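Local structure of aminotransferase (Paracoccus denitrificans, 4GRX) at residues G99-D103 with Q104-L108; E110-V113 with E114-P117. The protein probably transfers amino groups from amines to keto acids as a class III omega-aminotransferase, using a covalently held pyridoxal phosphate cofactor. One frame throughout, in Å; residues are numbered along the deposited sequence.

Contact 1: G99-D103 with Q104-L108; sequences GRMSD and QTVML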
ATOM      1  N   GLY A  99     -19.705   4.809  -4.917  1.00 65.19           N
ATOM      2  CA  GLY A  99     -20.701   4.150  -5.765  1.00 66.31           C
ATOM      3  C   GLY A  99     -20.323   4.112  -7.232  1.00 65.09           C
ATOM      4  O   GLY A  99     -21.165   3.870  -8.099  1.00 66.06           O
ATOM      5  N   ARG A 100     -19.043   4.353  -7.490  1.00 63.03           N
ATOM      6  CA  ARG A 100     -18.476   4.316  -8.823  1.00 62.64           C
ATOM      7  C   ARG A 100     -17.259   3.409  -8.851  1.00 59.97           C
ATOM      8  O   ARG A 100     -16.518   3.321  -7.873  1.00 58.14           O
ATOM      9  CB  ARG A 100     -18.076   5.723  -9.270  1.00 63.48           C
ATOM     10  CG  ARG A 100     -19.225   6.549  -9.821  1.00 66.38           C
ATOM     11  CD  ARG A 100     -18.791   7.964 -10.148  1.00 67.07           C
ATOM     12  NE  ARG A 100     -18.722   8.816  -8.957  1.00 67.64           N
ATOM     13  CZ  ARG A 100     -17.595   9.179  -8.350  1.00 65.55           C
ATOM     14  NH1 ARG A 100     -16.428   8.767  -8.812  1.00 63.27           N
ATOM     15  NH2 ARG A 100     -17.637   9.960  -7.281  1.00 65.85           N
ATOM     16  N   MET A 101     -17.072   2.740  -9.985  1.00 60.44           N
ATOM     17  CA  MET A 101     -15.907   1.883 -10.246  1.00 58.29           C
ATOM     18  C   MET A 101     -15.824   1.577 -11.740  1.00 58.29           C
ATOM     19  O   MET A 101     -16.785   1.809 -12.478  1.00 59.72           O
ATOM     20  CB  MET A 101     -15.990   0.575  -9.451  1.00 57.68           C
ATOM     21  CG  MET A 101     -17.175  -0.313  -9.813  1.00 59.67           C
ATOM     22  SD  MET A 101     -17.313  -1.724  -8.704  1.00 59.60           S
ATOM     23  CE  MET A 101     -17.752  -0.912  -7.171  1.00 59.96           C
ATOM     24  N   SER A 102     -14.678   1.064 -12.179  1.00 56.24           N
ATOM     25  CA  SER A 102     -14.501   0.719 -13.584  1.00 57.11           C
ATOM     26  C   SER A 102     -15.221  -0.595 -13.921  1.00 58.55           C
ATOM     27  O   SER A 102     -15.529  -1.390 -13.025  1.00 59.59           O
ATOM     28  CB  SER A 102     -13.010   0.676 -13.970  1.00 54.84           C
ATOM     29  OG  SER A 102     -12.289  -0.314 -13.260  1.00 52.24           O
ATOM     30  N   ASP A 103     -15.523  -0.797 -15.206  1.00 59.22           N
ATOM     31  CA  ASP A 103     -16.029  -2.091 -15.697  1.00 58.75           C
ATOM     32  C   ASP A 103     -15.047  -3.225 -15.365  1.00 55.28           C
ATOM     33  O   ASP A 103     -15.439  -4.344 -15.002  1.00 54.81           O
ATOM     34  CB  ASP A 103     -16.354  -2.040 -17.215  1.00 60.30           C
ATOM     35  CG  ASP A 103     -15.217  -1.430 -18.091  1.00 59.62           C
ATOM     36  OD1 ASP A 103     -14.169  -0.950 -17.587  1.00 57.31           O
ATOM     37  OD2 ASP A 103     -15.400  -1.425 -19.331  1.00 61.15           O
ATOM     38  N   GLN A 104     -13.769  -2.883 -15.455  1.00 51.93           N
ATOM     39  CA  GLN A 104     -12.683  -3.819 -15.348  1.00 49.69           C
ATOM     40  C   GLN A 104     -12.610  -4.392 -13.926  1.00 48.70           C
ATOM     41  O   GLN A 104     -12.285  -5.575 -13.735  1.00 47.86           O
ATOM     42  CB  GLN A 104     -11.400  -3.087 -15.733  1.00 48.20           C
ATOM     43  CG  GLN A 104     -10.472  -3.865 -16.645  1.00 47.16           C
ATOM     44  CD  GLN A 104     -11.016  -4.075 -18.042  1.00 48.88           C
ATOM     45  OE1 GLN A 104     -11.728  -3.230 -18.594  1.00 50.35           O
ATOM     46  NE2 GLN A 104     -10.664  -5.212 -18.631  1.00 48.59           N
ATOM     47  N   THR A 105     -12.939  -3.546 -12.944  1.00 48.73           N
ATOM     48  CA  THR A 105     -13.069  -3.933 -11.531  1.00 47.29           C
ATOM     49  C   THR A 105     -14.180  -4.971 -11.371  1.00 47.50           C
ATOM     50  O   THR A 105     -13.941  -6.080 -10.899  1.00 46.34           O
ATOM     51  CB  THR A 105     -13.357  -2.704 -10.617  1.00 48.42           C
ATOM     52  OG1 THR A 105     -12.637  -1.548 -11.084  1.00 49.08           O
ATOM     53  CG2 THR A 105     -12.963  -2.986  -9.162  1.00 46.58           C
ATOM     54  N   VAL A 106     -15.384  -4.613 -11.796  1.00 49.31           N
ATOM     55  CA  VAL A 106     -16.526  -5.517 -11.743  1.00 50.81           C
ATOM     56  C   VAL A 106     -16.167  -6.873 -12.359  1.00 50.55           C
ATOM     57  O   VAL A 106     -16.623  -7.921 -11.888  1.00 51.42           O
ATOM     58  CB  VAL A 106     -17.776  -4.907 -12.425  1.00 53.16           C
ATOM     59  CG1 VAL A 106     -18.983  -5.816 -12.261  1.00 54.59           C
ATOM     60  CG2 VAL A 106     -18.086  -3.525 -11.861  1.00 53.61           C
ATOM     61  N   MET A 107     -15.325  -6.853 -13.389  1.00 49.73           N
ATOM     62  CA  MET A 107     -14.908  -8.083 -14.056  1.00 49.31           C
ATOM     63  C   MET A 107     -13.987  -8.966 -13.210  1.00 46.06           C
ATOM     64  O   MET A 107     -14.252 -10.159 -13.023  1.00 45.87           O
ATOM     65  CB  MET A 107     -14.285  -7.773 -15.417  1.00 51.19           C
ATOM     66  CG  MET A 107     -15.297  -7.581 -16.541  1.00 54.40           C
ATOM     67  SD  MET A 107     -14.483  -6.865 -17.982  1.00 56.82           S
ATOM     68  CE  MET A 107     -15.814  -6.940 -19.198  1.00 59.23           C
ATOM     69  N   LEU A 108     -12.916  -8.378 -12.685  1.00 43.65           N
ATOM     70  CA  LEU A 108     -11.987  -9.132 -11.834  1.00 41.08           C
ATOM     71  C   LEU A 108     -12.631  -9.758 -10.590  1.00 40.74           C
ATOM     72  O   LEU A 108     -12.439 -10.956 -10.339  1.00 40.46           O
ATOM     73  CB  LEU A 108     -10.774  -8.300 -11.449  1.00 39.02           C
ATOM     74  CG  LEU A 108      -9.671  -9.156 -10.828  1.00 37.11           C
ATOM     75  CD1 LEU A 108      -9.031 -10.071 -11.860  1.00 36.79           C
ATOM     76  CD2 LEU A 108      -8.635  -8.264 -10.175  1.00 35.36           C
TER

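Contact 2: E110-V113 with E114-P117; sequences EKLV and EVSP. With NA (sodium ion), chain E.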
ATOM      1  N   GLU A 110     -15.661 -10.748 -10.175  1.00 44.01           N
ATOM      2  CA  GLU A 110     -16.388 -11.902 -10.686  1.00 45.65           C
ATOM      3  C   GLU A 110     -15.446 -13.058 -11.002  1.00 44.54           C
ATOM      4  O   GLU A 110     -15.670 -14.193 -10.574  1.00 44.45           O
ATOM      5  CB  GLU A 110     -17.157 -11.490 -11.929  1.00 48.05           C
ATOM      6  CG  GLU A 110     -18.170 -12.511 -12.412  1.00 50.72           C
ATOM      7  CD  GLU A 110     -19.207 -11.888 -13.330  1.00 53.60           C
ATOM      8  OE1 GLU A 110     -18.825 -11.024 -14.147  1.00 53.95           O
ATOM      9  OE2 GLU A 110     -20.404 -12.256 -13.239  1.00 55.89           O
ATOM     10  N   LYS A 111     -14.376 -12.748 -11.733  1.00 43.63           N
ATOM     11  CA  LYS A 111     -13.373 -13.746 -12.093  1.00 42.90           C
ATOM     12  C   LYS A 111     -12.727 -14.372 -10.857  1.00 41.81           C
ATOM     13  O   LYS A 111     -12.626 -15.604 -10.759  1.00 42.28           O
ATOM     14  CB  LYS A 111     -12.317 -13.136 -13.025  1.00 41.86           C
ATOM     15  CG  LYS A 111     -11.200 -14.081 -13.461  1.00 41.23           C
ATOM     16  CD  LYS A 111     -11.673 -15.430 -14.014  1.00 42.83           C
ATOM     17  CE  LYS A 111     -12.567 -15.307 -15.244  1.00 45.12           C
ATOM     18  NZ  LYS A 111     -12.496 -16.503 -16.134  1.00 46.47           N
ATOM     19  N   LEU A 112     -12.318 -13.517  -9.919  1.00 40.27           N
ATOM     20  CA  LEU A 112     -11.649 -13.950  -8.696  1.00 39.05           C
ATOM     21  C   LEU A 112     -12.464 -14.878  -7.792  1.00 40.36           C
ATOM     22  O   LEU A 112     -11.926 -15.864  -7.283  1.00 40.37           O
ATOM     23  CB  LEU A 112     -11.141 -12.746  -7.889  1.00 37.53           C
ATOM     24  CG  LEU A 112      -9.768 -12.179  -8.262  1.00 35.83           C
ATOM     25  CD1 LEU A 112      -9.478 -10.920  -7.454  1.00 34.95           C
ATOM     26  CD2 LEU A 112      -8.658 -13.211  -8.069  1.00 34.65           C
ATOM     27  N   VAL A 113     -13.743 -14.569  -7.571  1.00 41.67           N
ATOM     28  CA  VAL A 113     -14.586 -15.437  -6.750  1.00 42.66           C
ATOM     29  C   VAL A 113     -14.671 -16.788  -7.439  1.00 43.86           C
ATOM     30  O   VAL A 113     -14.619 -17.838  -6.798  1.00 44.10           O
ATOM     31  CB  VAL A 113     -15.981 -14.824  -6.488  1.00 44.03           C
ATOM     32  CG1 VAL A 113     -17.012 -15.889  -6.118  1.00 45.45           C
ATOM     33  CG2 VAL A 113     -15.878 -13.763  -5.401  1.00 43.09           C
ATOM     34  N   GLU A 114     -14.742 -16.752  -8.762  1.00 44.75           N
ATOM     35  CA  GLU A 114     -14.835 -17.970  -9.539  1.00 46.31           C
ATOM     36  C   GLU A 114     -13.606 -18.903  -9.373  1.00 45.23           C
ATOM     37  O   GLU A 114     -13.764 -20.074  -8.978  1.00 45.82           O
ATOM     38  CB  GLU A 114     -15.087 -17.625 -10.994  1.00 47.51           C
ATOM     39  CG  GLU A 114     -15.429 -18.827 -11.825  1.00 49.66           C
ATOM     40  CD  GLU A 114     -14.872 -18.734 -13.223  1.00 50.33           C
ATOM     41  OE1 GLU A 114     -14.857 -19.789 -13.891  1.00 52.12           O
ATOM     42  OE2 GLU A 114     -14.453 -17.629 -13.652  1.00 49.51           O
ATOM     43  N   VAL A 115     -12.403 -18.378  -9.643  1.00 43.05           N
ATOM     44  CA  VAL A 115     -11.150 -19.151  -9.495  1.00 41.73           C
ATOM     45  C   VAL A 115     -10.827 -19.500  -8.038  1.00 40.88           C
ATOM     46  O   VAL A 115      -9.992 -20.364  -7.767  1.00 40.19           O
ATOM     47  CB  VAL A 115      -9.921 -18.437 -10.119  1.00 40.18           C
ATOM     48  CG1 VAL A 115     -10.133 -18.177 -11.603  1.00 40.98           C
ATOM     49  CG2 VAL A 115      -9.597 -17.138  -9.389  1.00 38.60           C
ATOM     50  N   SER A 116     -11.483 -18.806  -7.112  1.00 40.92           N
ATOM     51  CA  SER A 116     -11.305 -19.047  -5.694  1.00 40.49           C
ATOM     52  C   SER A 116     -11.973 -20.370  -5.384  1.00 42.11           C
ATOM     53  O   SER A 116     -12.834 -20.805  -6.141  1.00 44.02           O
ATOM     54  CB  SER A 116     -11.932 -17.913  -4.869  1.00 40.36           C
ATOM     55  OG  SER A 116     -13.229 -18.248  -4.391  1.00 41.77           O
ATOM     56  N   PRO A 117     -11.581 -21.021  -4.281  1.00 42.08           N
ATOM     57  CA  PRO A 117     -12.273 -22.241  -3.859  1.00 43.92           C
ATOM     58  C   PRO A 117     -13.695 -22.024  -3.322  1.00 45.53           C
ATOM     59  O   PRO A 117     -14.435 -22.991  -3.170  1.00 47.52           O
ATOM     60  CB  PRO A 117     -11.369 -22.792  -2.749  1.00 43.35           C
ATOM     61  CG  PRO A 117     -10.578 -21.607  -2.263  1.00 41.51           C
ATOM     62  CD  PRO A 117     -10.374 -20.759  -3.473  1.00 40.47           C
TER
HETATM   63 NA    NA E 501     -15.217 -20.207  -6.631  1.00 28.17          NA
HETATM   64  O   HOH W   1     -14.869 -22.342  -7.175  1.00 36.59           O

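Contact 1: G99-D103 with Q104-L108
Helix 103-115 starts directly from strand 100-102, and Ser-102, which ends the strand, holds the N-cap position beside Thr-105 one turn on. The two hydroxyls meet in a hydrogen bond of 2.5 Å between Ser-102 OG and Thr-105 OG1. Ser-102 OG sits between its own backbone N and carbonyl carbon (chi1 62°), while Thr-105 OG1 lies beside its backbone N; the two oxygens thus face each other across the first turn. Thr-105 OG1 also bonds to the carbonyl of Gly-337, which ties the helix start to a second part of the chain. The main chain takes over from there: Val-106 N reaches Ser-102 O in a weak bond of 3.5 Å, and Met-107 N bonds to Asp-103 O at 3.0 Å.

On another side of the turn, Met-101 crosses Val-106 at about a right angle, its SD 3.7 Å from Val-106 CG2. Asp-103 and Gln-104 run side by side, carboxylate and amide planes 89° apart. Their nearest oxygens, Asp-103 OD1 and Gln-104 OE1, are both acceptors and stand 3.5 Å apart, so these two oxygens do not bond to each other. The charge of Asp-103 is answered by a salt bridge from OD2 to Arg-90, and its place in the first turn would probably be eased by the helix dipole.

The directions of the short strand and helix segments differ by 77°. Residues 100 to 102 join a parallel ladder with a strand of the second subunit, and Trp-19 of that subunit packs on Asp-103 and Met-107. Within the chain, Pro-339 and Ala-343 of helix 339-354 lie against Ser-102 and Gln-104, and Tyr-125 of strand 122-126 against Thr-105.

Contact 2: E110-V113 with E114-P117
The carboxylate of Glu-114 is approached at one oxygen, OE2, by the end of Lys-111, and no group of residues 110-113 stacks over either of its faces. The salt bridge is weak and long, 3.4 Å from Lys-111 NZ to Glu-114 OE2. Lys-111 leaves the helix with CG opposite its backbone N, then bends at chi2 and chi3 (50° and 60°), which folds the chain back and lays CD and CE by the same oxygen. Its CD also lies 4.0 Å from Val-115 CG1, the two side chains crossing at about a right angle. Another carboxylate, that of Glu-110, turns to Arg-22 of the second subunit.

Beyond Val-115 the helix ends. Val-115 N still bonds to Lys-111 O at 3.0 Å, but Ser-116 N reaches Leu-112 O and Val-113 O only weakly. Ser-116 OG adds a firmer hold, donating to Val-113 O at 2.8 Å from 24° off the carbonyl plane. With an alanine at Ser-116, Val-113 O would probably lose its side-chain donor and be less firmly set toward the sodium ion. That ion is bound by Val-113 O and Ser-116 O, each at 2.5 Å, by Glu-114 O at 2.8 Å, by a water, and by the carbonyl of Phe-118. Main-chain carbonyls gathered on a cation where the last helical turn opens into a loop form the sodium site seen here, at the C-terminal end of helix 103-115.

Both contacts belong to helix 103-115, contact 1 at its start and contact 2 at its end, with centres about 15 Å apart. Contact 1 is the more buried; contact 2 is mixed, with Leu-112 and Val-113 packed inward and Glu-114 exposed. The chemistry is consistent with the helix polarity: hydroxyls and an acidic side chain gather at the N-terminal end, whereas carbonyl oxygens at the C-terminal end collect a cation. Helix 339-354 and strand 122-126 flank both. Each also meets the second subunit, contact 1 through a shared sheet and packing, contact 2 through the salt bridge of Glu-110 and the side chain of Tyr-26 of that subunit.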